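Local coordinates for DNA protection during starvation protein (Brevibacillus brevis, PDB 1N1Q) that probably protects DNA in starved cells and stores iron in a hollow dodecamer, oxidising it with hydrogen peroxide at ferroxidase centres between subunits, at residues Val9-Ala18 with Ala61-Ile72; Ala94-Phe104 with Val141-Glu149. All coordinates share one frame; numbering follows the deposited sequence.

Interaction 1 (Val9-Ala18 with Ala61-Ile72); sequences VAVLLNRQVA and AERVLSIGGSPI. With FEO (mu-oxo-diiron), chain E.
The first torsion of Asn14 (chi1 -87°) sets its CG beside the backbone N and carries the amide to the chain that leaves helix 39-66. Ile72 adopts a similar first torsion (chi1 -85°), and Ile72 CD1 lies 3.5 Å from Asn14 CB. Helices 4-33 and 39-66 are an antiparallel pair of the ferritin-like four-helix bundle. The second ends in a Schellman motif, with Gly68 at positive phi. Beyond this turn the amide of Asn14 grips the backbone twice. Asn14 ND2 donates to Ser70 O at 2.9 Å. Asn14 OD1 accepts from Ile72 N at 2.8 Å, with the donor well above the carbonyl plane. An alanine here would remove both bonds and would probably leave the 70-72 chain loose on the helix. Between the helices, Val64 CG2 meets Leu13 CB at 3.6 Å. Leu13 CD2 meets Ile67 CD1 tip to tip. Arg63 rests its CG on Leu13 CD2, and its guanidinium forms a salt bridge with Asp123. Glu62 joins Asp58 of its own chain and His31 of the second subunit at the ferroxidase centre. There Glu62 OE2 binds the iron atom FE1 at 2.1 Å.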
loop_
_atom_site.group_PDB
_atom_site.type_symbol
_atom_site.label_atom_id
_atom_site.label_comp_id
_atom_site.label_asym_id
_atom_site.label_seq_id
_atom_site.Cartn_x
_atom_site.Cartn_y
_atom_site.Cartn_z
ATOM N N VAL A 9 35.389 -1.313 -15.415
ATOM C CA VAL A 9 34.047 -1.295 -15.975
ATOM C C VAL A 9 33.049 -0.829 -14.925
ATOM O O VAL A 9 32.207 0.016 -15.198
ATOM C CB VAL A 9 33.602 -2.669 -16.530
ATOM C CG1 VAL A 9 32.165 -2.565 -17.071
ATOM C CG2 VAL A 9 34.547 -3.113 -17.642
ATOM N N ALA A 10 33.158 -1.369 -13.717
ATOM C CA ALA A 10 32.261 -0.971 -12.640
ATOM C C ALA A 10 32.440 0.518 -12.323
ATOM O O ALA A 10 31.478 1.215 -12.006
ATOM C CB ALA A 10 32.517 -1.818 -11.383
ATOM N N VAL A 11 33.671 1.008 -12.420
ATOM C CA VAL A 11 33.932 2.422 -12.147
ATOM C C VAL A 11 33.259 3.319 -13.190
ATOM O O VAL A 11 32.632 4.318 -12.855
ATOM C CB VAL A 11 35.444 2.729 -12.127
ATOM C CG1 VAL A 11 35.675 4.230 -11.987
ATOM C CG2 VAL A 11 36.095 1.998 -10.976
ATOM N N LEU A 12 33.384 2.953 -14.459
ATOM C CA LEU A 12 32.783 3.738 -15.525
ATOM C C LEU A 12 31.265 3.665 -15.449
ATOM O O LEU A 12 30.569 4.632 -15.761
ATOM C CB LEU A 12 33.273 3.240 -16.885
ATOM C CG LEU A 12 34.754 3.564 -17.114
ATOM C CD1 LEU A 12 35.232 2.922 -18.401
ATOM C CD2 LEU A 12 34.934 5.078 -17.167
ATOM N N LEU A 13 30.755 2.511 -15.034
ATOM C CA LEU A 13 29.319 2.327 -14.879
ATOM C C LEU A 13 28.819 3.253 -13.765
ATOM O O LEU A 13 27.823 3.951 -13.930
ATOM C CB LEU A 13 29.023 0.864 -14.526
ATOM C CG LEU A 13 28.152 0.004 -15.463
ATOM C CD1 LEU A 13 28.202 0.522 -16.886
ATOM C CD2 LEU A 13 28.627 -1.437 -15.388
ATOM N N ASN A 14 29.520 3.257 -12.637
ATOM C CA ASN A 14 29.133 4.095 -11.502
ATOM C C ASN A 14 29.193 5.582 -11.823
ATOM O O ASN A 14 28.493 6.386 -11.211
ATOM C CB ASN A 14 30.001 3.785 -10.273
ATOM C CG ASN A 14 29.440 2.640 -9.442
ATOM O OD1 ASN A 14 28.225 2.499 -9.322
ATOM N ND2 ASN A 14 30.317 1.835 -8.844
ATOM N N ARG A 15 30.033 5.943 -12.784
ATOM C CA ARG A 15 30.161 7.333 -13.203
ATOM C C ARG A 15 28.821 7.758 -13.800
ATOM O O ARG A 15 28.360 8.877 -13.597
ATOM C CB ARG A 15 31.254 7.450 -14.256
ATOM C CG ARG A 15 32.023 8.753 -14.226
ATOM C CD ARG A 15 31.319 9.864 -14.976
ATOM N NE ARG A 15 32.302 10.781 -15.548
ATOM C CZ ARG A 15 33.220 10.414 -16.440
ATOM N NH1 ARG A 15 33.274 9.154 -16.861
ATOM N NH2 ARG A 15 34.096 11.299 -16.900
ATOM N N GLN A 16 28.196 6.847 -14.540
ATOM C CA GLN A 16 26.912 7.136 -15.155
ATOM C C GLN A 16 25.783 7.039 -14.136
ATOM O O GLN A 16 24.758 7.705 -14.263
ATOM C CB GLN A 16 26.671 6.201 -16.339
ATOM C CG GLN A 16 27.696 6.376 -17.449
ATOM C CD GLN A 16 27.957 7.841 -17.775
ATOM O OE1 GLN A 16 27.022 8.620 -17.969
ATOM N NE2 GLN A 16 29.231 8.221 -17.832
ATOM N N VAL A 17 25.969 6.195 -13.128
ATOM C CA VAL A 17 24.978 6.072 -12.068
ATOM C C VAL A 17 24.937 7.442 -11.402
ATOM O O VAL A 17 23.868 7.988 -11.156
ATOM C CB VAL A 17 25.385 5.013 -11.005
ATOM C CG1 VAL A 17 24.510 5.163 -9.761
ATOM C CG2 VAL A 17 25.226 3.603 -11.574
ATOM N N ALA A 18 26.119 8.002 -11.145
ATOM C CA ALA A 18 26.218 9.308 -10.507
ATOM C C ALA A 18 25.595 10.388 -11.390
ATOM O O ALA A 18 24.863 11.253 -10.901
ATOM C CB ALA A 18 27.682 9.641 -10.220
ATOM N N ALA A 61 23.014 0.639 -11.955
ATOM C CA ALA A 61 23.446 0.146 -10.652
ATOM C C ALA A 61 23.366 -1.377 -10.568
ATOM O O ALA A 61 24.248 -2.033 -10.019
ATOM C CB ALA A 61 22.599 0.770 -9.559
ATOM N N GLU A 62 22.302 -1.949 -11.112
ATOM C CA GLU A 62 22.159 -3.393 -11.066
ATOM C C GLU A 62 23.123 -4.122 -11.986
ATOM O O GLU A 62 23.470 -5.273 -11.725
ATOM C CB GLU A 62 20.699 -3.784 -11.322
ATOM C CG GLU A 62 19.861 -3.455 -10.097
ATOM C CD GLU A 62 18.390 -3.748 -10.243
ATOM O OE1 GLU A 62 17.941 -4.090 -11.356
ATOM O OE2 GLU A 62 17.679 -3.619 -9.227
ATOM N N ARG A 63 23.577 -3.446 -13.036
ATOM C CA ARG A 63 24.557 -4.049 -13.929
ATOM C C ARG A 63 25.872 -4.077 -13.137
ATOM O O ARG A 63 26.645 -5.033 -13.229
ATOM C CB ARG A 63 24.704 -3.229 -15.221
ATOM C CG ARG A 63 25.714 -3.799 -16.215
ATOM C CD ARG A 63 25.369 -5.236 -16.608
ATOM N NE ARG A 63 26.486 -5.899 -17.276
ATOM C CZ ARG A 63 26.608 -7.215 -17.396
ATOM N NH1 ARG A 63 25.679 -8.020 -16.899
ATOM N NH2 ARG A 63 27.678 -7.727 -17.985
ATOM N N VAL A 64 26.118 -3.028 -12.351
ATOM C CA VAL A 64 27.326 -2.970 -11.525
ATOM C C VAL A 64 27.329 -4.182 -10.597
ATOM O O VAL A 64 28.326 -4.890 -10.472
ATOM C CB VAL A 64 27.368 -1.684 -10.656
ATOM C CG1 VAL A 64 28.447 -1.813 -9.574
ATOM C CG2 VAL A 64 27.646 -0.466 -11.531
ATOM N N LEU A 65 26.197 -4.413 -9.944
ATOM C CA LEU A 65 26.062 -5.545 -9.039
ATOM C C LEU A 65 26.258 -6.872 -9.779
ATOM O O LEU A 65 26.889 -7.791 -9.264
ATOM C CB LEU A 65 24.676 -5.531 -8.387
ATOM C CG LEU A 65 24.374 -4.406 -7.388
ATOM C CD1 LEU A 65 22.873 -4.267 -7.198
ATOM C CD2 LEU A 65 25.060 -4.711 -6.065
ATOM N N SER A 66 25.714 -6.956 -10.991
ATOM C CA SER A 66 25.811 -8.156 -11.806
ATOM C C SER A 66 27.236 -8.508 -12.214
ATOM O O SER A 66 27.506 -9.660 -12.555
ATOM C CB SER A 66 24.938 -8.014 -13.053
ATOM O OG SER A 66 23.571 -7.946 -12.690
ATOM N N ILE A 67 28.145 -7.535 -12.187
ATOM C CA ILE A 67 29.526 -7.831 -12.544
ATOM C C ILE A 67 30.435 -7.846 -11.313
ATOM O O ILE A 67 31.654 -7.864 -11.437
ATOM C CB ILE A 67 30.087 -6.826 -13.583
ATOM C CG1 ILE A 67 30.012 -5.397 -13.035
ATOM C CG2 ILE A 67 29.340 -6.978 -14.903
ATOM C CD1 ILE A 67 30.900 -4.413 -13.807
ATOM N N GLY A 68 29.832 -7.814 -10.128
ATOM C CA GLY A 68 30.615 -7.867 -8.906
ATOM C C GLY A 68 31.034 -6.581 -8.219
ATOM O O GLY A 68 31.815 -6.626 -7.273
ATOM N N GLY A 69 30.525 -5.438 -8.666
ATOM C CA GLY A 69 30.893 -4.190 -8.021
ATOM C C GLY A 69 29.817 -3.698 -7.071
ATOM O O GLY A 69 28.817 -4.372 -6.848
ATOM N N SER A 70 30.034 -2.520 -6.501
ATOM C CA SER A 70 29.068 -1.899 -5.608
ATOM C C SER A 70 28.687 -0.575 -6.244
ATOM O O SER A 70 29.551 0.233 -6.574
ATOM C CB SER A 70 29.668 -1.664 -4.221
ATOM O OG SER A 70 29.609 -2.843 -3.433
ATOM N N PRO A 71 27.379 -0.345 -6.436
ATOM C CA PRO A 71 26.878 0.889 -7.046
ATOM C C PRO A 71 26.946 2.137 -6.191
ATOM O O PRO A 71 26.807 2.079 -4.970
ATOM C CB PRO A 71 25.439 0.541 -7.387
ATOM C CG PRO A 71 25.051 -0.312 -6.198
ATOM C CD PRO A 71 26.259 -1.234 -6.065
ATOM N N ILE A 72 27.153 3.275 -6.838
ATOM C CA ILE A 72 27.171 4.517 -6.098
ATOM C C ILE A 72 25.733 4.685 -5.643
ATOM O O ILE A 72 24.791 4.621 -6.447
ATOM C CB ILE A 72 27.705 5.643 -6.988
ATOM C CG1 ILE A 72 29.244 5.588 -6.878
ATOM C CG2 ILE A 72 27.082 7.016 -6.617
ATOM C CD1 ILE A 72 29.981 6.422 -7.902
HETATM FE FE1 FEO E . 15.829 -2.689 -9.175
HETATM FE FE2 FEO E . 14.617 -5.386 -10.731
HETATM O O FEO E . 14.327 -3.680 -9.778
HETATM O O HOH W 1 14.153 -6.762 -9.093
#

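Interaction 2 (Ala94-Phe104 with Val141-Glu149); sequences AEMVSSVVNDF and VWMLEAFLE
Leu144 and Val101 meet most tightly, with Leu144 CB 3.5 Å from Val101 CG2. That is closer than usual for two carbons. The two side chains run past one another head to tail. The far end of Leu144 serves other valines. Leu144 CD1 reaches Val100 CG1 at 3.6 Å, set square to that side chain, and Leu144 CD2 lies against Val97 CG1. Val97 is shared in the same way. Val97 CG1 stands anti to the backbone N (chi1 177°) and meets Leu148 CG at 3.7 Å. Val97 CG2 touches Phe147 CE2 at 3.8 Å. Leu148 spreads its two methyls along the first helix. Leu148 CD1 lies by Ser98 CA, and Leu148 CD2 lies 3.8 Å from Ala94 O. Segments 94-104 and 141-148 run antiparallel, at 149°, on helices 93-120 and 124-148, neighbours in the four-helix bundle of the ferritin-like fold. The contact is mostly between aliphatic and aromatic carbons. Toward the start of 141-149, Val141 CG2 sits at the edge of the Phe104 ring and 3.7 Å from Phe104 CB. One face of that ring is covered by Val100 CG1 from the same helix, over its centre and 3.6 Å above the ring plane. At the outer margin, Glu145 CG lies across Val101 CG1. Further out, helix 39-66 backs the contact. Its Leu42 touches both Val97 and Phe147, and its Phe46 packs on Val100. Helix 4-33 lies behind segment 94-104, where its Lys26 forms a salt bridge with Asp103.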
loop_
_atom_site.group_PDB
_atom_site.type_symbol
_atom_site.label_atom_id
_atom_site.label_comp_id
_atom_site.label_asym_id
_atom_site.label_seq_id
_atom_site.Cartn_x
_atom_site.Cartn_y
_atom_site.Cartn_z
ATOM N N ALA A 94 14.182 28.077 -22.637
ATOM C CA ALA A 94 15.118 27.739 -23.704
ATOM C C ALA A 94 16.460 27.266 -23.159
ATOM O O ALA A 94 17.065 26.340 -23.698
ATOM C CB ALA A 94 15.319 28.941 -24.623
ATOM N N GLU A 95 16.923 27.899 -22.086
ATOM C CA GLU A 95 18.198 27.516 -21.491
ATOM C C GLU A 95 18.104 26.126 -20.862
ATOM O O GLU A 95 19.094 25.395 -20.810
ATOM C CB GLU A 95 18.643 28.563 -20.465
ATOM C CG GLU A 95 18.905 29.928 -21.099
ATOM C CD GLU A 95 19.315 30.988 -20.091
ATOM O OE1 GLU A 95 18.723 31.030 -18.996
ATOM O OE2 GLU A 95 20.220 31.791 -20.404
ATOM N N MET A 96 16.911 25.759 -20.396
ATOM C CA MET A 96 16.709 24.431 -19.819
ATOM C C MET A 96 16.875 23.388 -20.921
ATOM O O MET A 96 17.595 22.401 -20.750
ATOM C CB MET A 96 15.309 24.298 -19.211
ATOM C CG MET A 96 15.100 25.101 -17.951
ATOM S SD MET A 96 13.437 24.898 -17.297
ATOM C CE MET A 96 13.493 25.988 -15.904
ATOM N N VAL A 97 16.199 23.603 -22.046
ATOM C CA VAL A 97 16.292 22.674 -23.171
ATOM C C VAL A 97 17.740 22.612 -23.642
ATOM O O VAL A 97 18.300 21.533 -23.845
ATOM C CB VAL A 97 15.399 23.128 -24.349
ATOM C CG1 VAL A 97 15.569 22.190 -25.532
ATOM C CG2 VAL A 97 13.941 23.163 -23.903
ATOM N N SER A 98 18.345 23.783 -23.794
ATOM C CA SER A 98 19.726 23.881 -24.236
ATOM C C SER A 98 20.661 23.159 -23.256
ATOM O O SER A 98 21.640 22.523 -23.657
ATOM C CB SER A 98 20.113 25.356 -24.360
ATOM O OG SER A 98 21.379 25.490 -24.970
ATOM N N SER A 99 20.341 23.246 -21.969
ATOM C CA SER A 99 21.147 22.589 -20.943
ATOM C C SER A 99 21.056 21.058 -21.062
ATOM O O SER A 99 22.050 20.344 -20.896
ATOM C CB SER A 99 20.687 23.034 -19.555
ATOM O OG SER A 99 21.322 22.277 -18.543
ATOM N N VAL A 100 19.861 20.555 -21.346
ATOM C CA VAL A 100 19.684 19.115 -21.497
ATOM C C VAL A 100 20.438 18.660 -22.733
ATOM O O VAL A 100 21.040 17.588 -22.744
ATOM C CB VAL A 100 18.201 18.731 -21.636
ATOM C CG1 VAL A 100 18.068 17.237 -21.880
ATOM C CG2 VAL A 100 17.447 19.135 -20.373
ATOM N N VAL A 101 20.411 19.481 -23.780
ATOM C CA VAL A 101 21.132 19.147 -25.003
ATOM C C VAL A 101 22.624 19.034 -24.683
ATOM O O VAL A 101 23.267 18.063 -25.074
ATOM C CB VAL A 101 20.927 20.218 -26.097
ATOM C CG1 VAL A 101 21.932 20.012 -27.232
ATOM C CG2 VAL A 101 19.504 20.131 -26.644
ATOM N N ASN A 102 23.158 20.017 -23.957
ATOM C CA ASN A 102 24.570 20.006 -23.587
ATOM C C ASN A 102 24.913 18.772 -22.755
ATOM O O ASN A 102 25.904 18.098 -23.017
ATOM C CB ASN A 102 24.949 21.257 -22.789
ATOM C CG ASN A 102 24.892 22.520 -23.620
ATOM O OD1 ASN A 102 24.972 22.473 -24.849
ATOM N ND2 ASN A 102 24.764 23.661 -22.953
ATOM N N ASP A 103 24.093 18.481 -21.750
ATOM C CA ASP A 103 24.334 17.328 -20.890
ATOM C C ASP A 103 24.277 16.012 -21.664
ATOM O O ASP A 103 25.167 15.163 -21.537
ATOM C CB ASP A 103 23.321 17.302 -19.741
ATOM C CG ASP A 103 23.544 18.429 -18.744
ATOM O OD1 ASP A 103 24.583 19.109 -18.835
ATOM O OD2 ASP A 103 22.683 18.623 -17.871
ATOM N N PHE A 104 23.226 15.835 -22.459
ATOM C CA PHE A 104 23.094 14.606 -23.239
ATOM C C PHE A 104 24.256 14.446 -24.216
ATOM O O PHE A 104 24.742 13.340 -24.441
ATOM C CB PHE A 104 21.766 14.590 -23.997
ATOM C CG PHE A 104 20.570 14.248 -23.140
ATOM C CD1 PHE A 104 19.315 14.061 -23.723
ATOM C CD2 PHE A 104 20.693 14.094 -21.761
ATOM C CE1 PHE A 104 18.205 13.731 -22.945
ATOM C CE2 PHE A 104 19.585 13.763 -20.977
ATOM C CZ PHE A 104 18.347 13.580 -21.562
ATOM N N VAL A 141 18.436 14.287 -28.448
ATOM C CA VAL A 141 19.225 15.446 -28.870
ATOM C C VAL A 141 18.698 16.051 -30.166
ATOM O O VAL A 141 18.606 17.269 -30.291
ATOM C CB VAL A 141 20.731 15.082 -29.016
ATOM C CG1 VAL A 141 21.486 16.201 -29.728
ATOM C CG2 VAL A 141 21.340 14.864 -27.631
ATOM N N TRP A 142 18.354 15.215 -31.137
ATOM C CA TRP A 142 17.816 15.742 -32.390
ATOM C C TRP A 142 16.527 16.522 -32.124
ATOM O O TRP A 142 16.349 17.636 -32.615
ATOM C CB TRP A 142 17.517 14.610 -33.381
ATOM C CG TRP A 142 16.288 14.856 -34.217
ATOM C CD1 TRP A 142 16.040 15.934 -35.024
ATOM C CD2 TRP A 142 15.113 14.039 -34.271
ATOM N NE1 TRP A 142 14.780 15.841 -35.569
ATOM C CE2 TRP A 142 14.191 14.686 -35.125
ATOM C CE3 TRP A 142 14.750 12.820 -33.682
ATOM C CZ2 TRP A 142 12.928 14.155 -35.404
ATOM C CZ3 TRP A 142 13.495 12.293 -33.960
ATOM C CH2 TRP A 142 12.598 12.963 -34.816
ATOM N N MET A 143 15.624 15.933 -31.349
ATOM C CA MET A 143 14.354 16.586 -31.042
ATOM C C MET A 143 14.491 17.891 -30.267
ATOM O O MET A 143 13.832 18.875 -30.592
ATOM C CB MET A 143 13.443 15.638 -30.264
ATOM C CG MET A 143 12.995 14.429 -31.055
ATOM S SD MET A 143 11.854 13.389 -30.122
ATOM C CE MET A 143 12.967 12.164 -29.531
ATOM N N LEU A 144 15.334 17.898 -29.242
ATOM C CA LEU A 144 15.515 19.103 -28.431
ATOM C C LEU A 144 16.173 20.229 -29.233
ATOM O O LEU A 144 15.837 21.402 -29.061
ATOM C CB LEU A 144 16.332 18.773 -27.176
ATOM C CG LEU A 144 15.618 17.797 -26.224
ATOM C CD1 LEU A 144 16.575 17.306 -25.154
ATOM C CD2 LEU A 144 14.407 18.488 -25.604
ATOM N N GLU A 145 17.101 19.876 -30.119
ATOM C CA GLU A 145 17.756 20.889 -30.939
ATOM C C GLU A 145 16.766 21.447 -31.957
ATOM O O GLU A 145 16.770 22.639 -32.241
ATOM C CB GLU A 145 18.975 20.304 -31.653
ATOM C CG GLU A 145 20.215 20.236 -30.779
ATOM C CD GLU A 145 21.468 19.923 -31.567
ATOM O OE1 GLU A 145 21.644 20.498 -32.662
ATOM O OE2 GLU A 145 22.285 19.112 -31.090
ATOM N N ALA A 146 15.906 20.582 -32.494
ATOM C CA ALA A 146 14.901 21.020 -33.460
ATOM C C ALA A 146 13.976 22.036 -32.797
ATOM O O ALA A 146 13.605 23.042 -33.402
ATOM C CB ALA A 146 14.092 19.826 -33.974
ATOM N N PHE A 147 13.614 21.759 -31.546
ATOM C CA PHE A 147 12.754 22.640 -30.758
ATOM C C PHE A 147 13.361 24.038 -30.641
ATOM O O PHE A 147 12.650 25.045 -30.699
ATOM C CB PHE A 147 12.574 22.049 -29.354
ATOM C CG PHE A 147 11.863 22.961 -28.382
ATOM C CD1 PHE A 147 10.481 22.896 -28.227
ATOM C CD2 PHE A 147 12.575 23.883 -27.626
ATOM C CE1 PHE A 147 9.820 23.745 -27.327
ATOM C CE2 PHE A 147 11.935 24.728 -26.732
ATOM C CZ PHE A 147 10.555 24.663 -26.575
ATOM N N LEU A 148 14.679 24.087 -30.476
ATOM C CA LEU A 148 15.408 25.342 -30.322
ATOM C C LEU A 148 15.648 26.121 -31.608
ATOM O O LEU A 148 15.975 27.301 -31.568
ATOM C CB LEU A 148 16.751 25.068 -29.636
ATOM C CG LEU A 148 16.691 24.598 -28.173
ATOM C CD1 LEU A 148 18.077 24.190 -27.685
ATOM C CD2 LEU A 148 16.136 25.730 -27.323
ATOM N N GLU A 149 15.503 25.465 -32.749
ATOM C CA GLU A 149 15.715 26.129 -34.036
ATOM C C GLU A 149 14.649 27.186 -34.337
ATOM O O GLU A 149 14.496 28.134 -33.553
ATOM C CB GLU A 149 15.731 25.082 -35.150
ATOM C CG GLU A 149 17.089 24.415 -35.320
ATOM C CD GLU A 149 17.015 23.182 -36.188
ATOM O OE1 GLU A 149 15.996 23.002 -36.898
ATOM O OE2 GLU A 149 17.981 22.396 -36.151
ATOM O OXT GLU A 149 13.994 27.078 -35.391
#

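Overall arrangement
Interaction 1 pairs the first two long helices of the bundle, and interaction 2 pairs the last two. They share no helix. They lie on opposite sides of the chain's centre, with their own centres 28 Å apart and nearest atoms about 8 Å apart. Both are partly buried, and both combine buried aliphatic residues with a more open margin. Their chemistry differs. Interaction 1 includes a helix end and the chain after it, so backbone polar groups meet a side-chain amide. Interaction 2 joins two helices through side chains and is held by apolar contact. Interaction 1 also adjoins a second subunit and an iron site. Interaction 2 lies by the C-terminus of the chain.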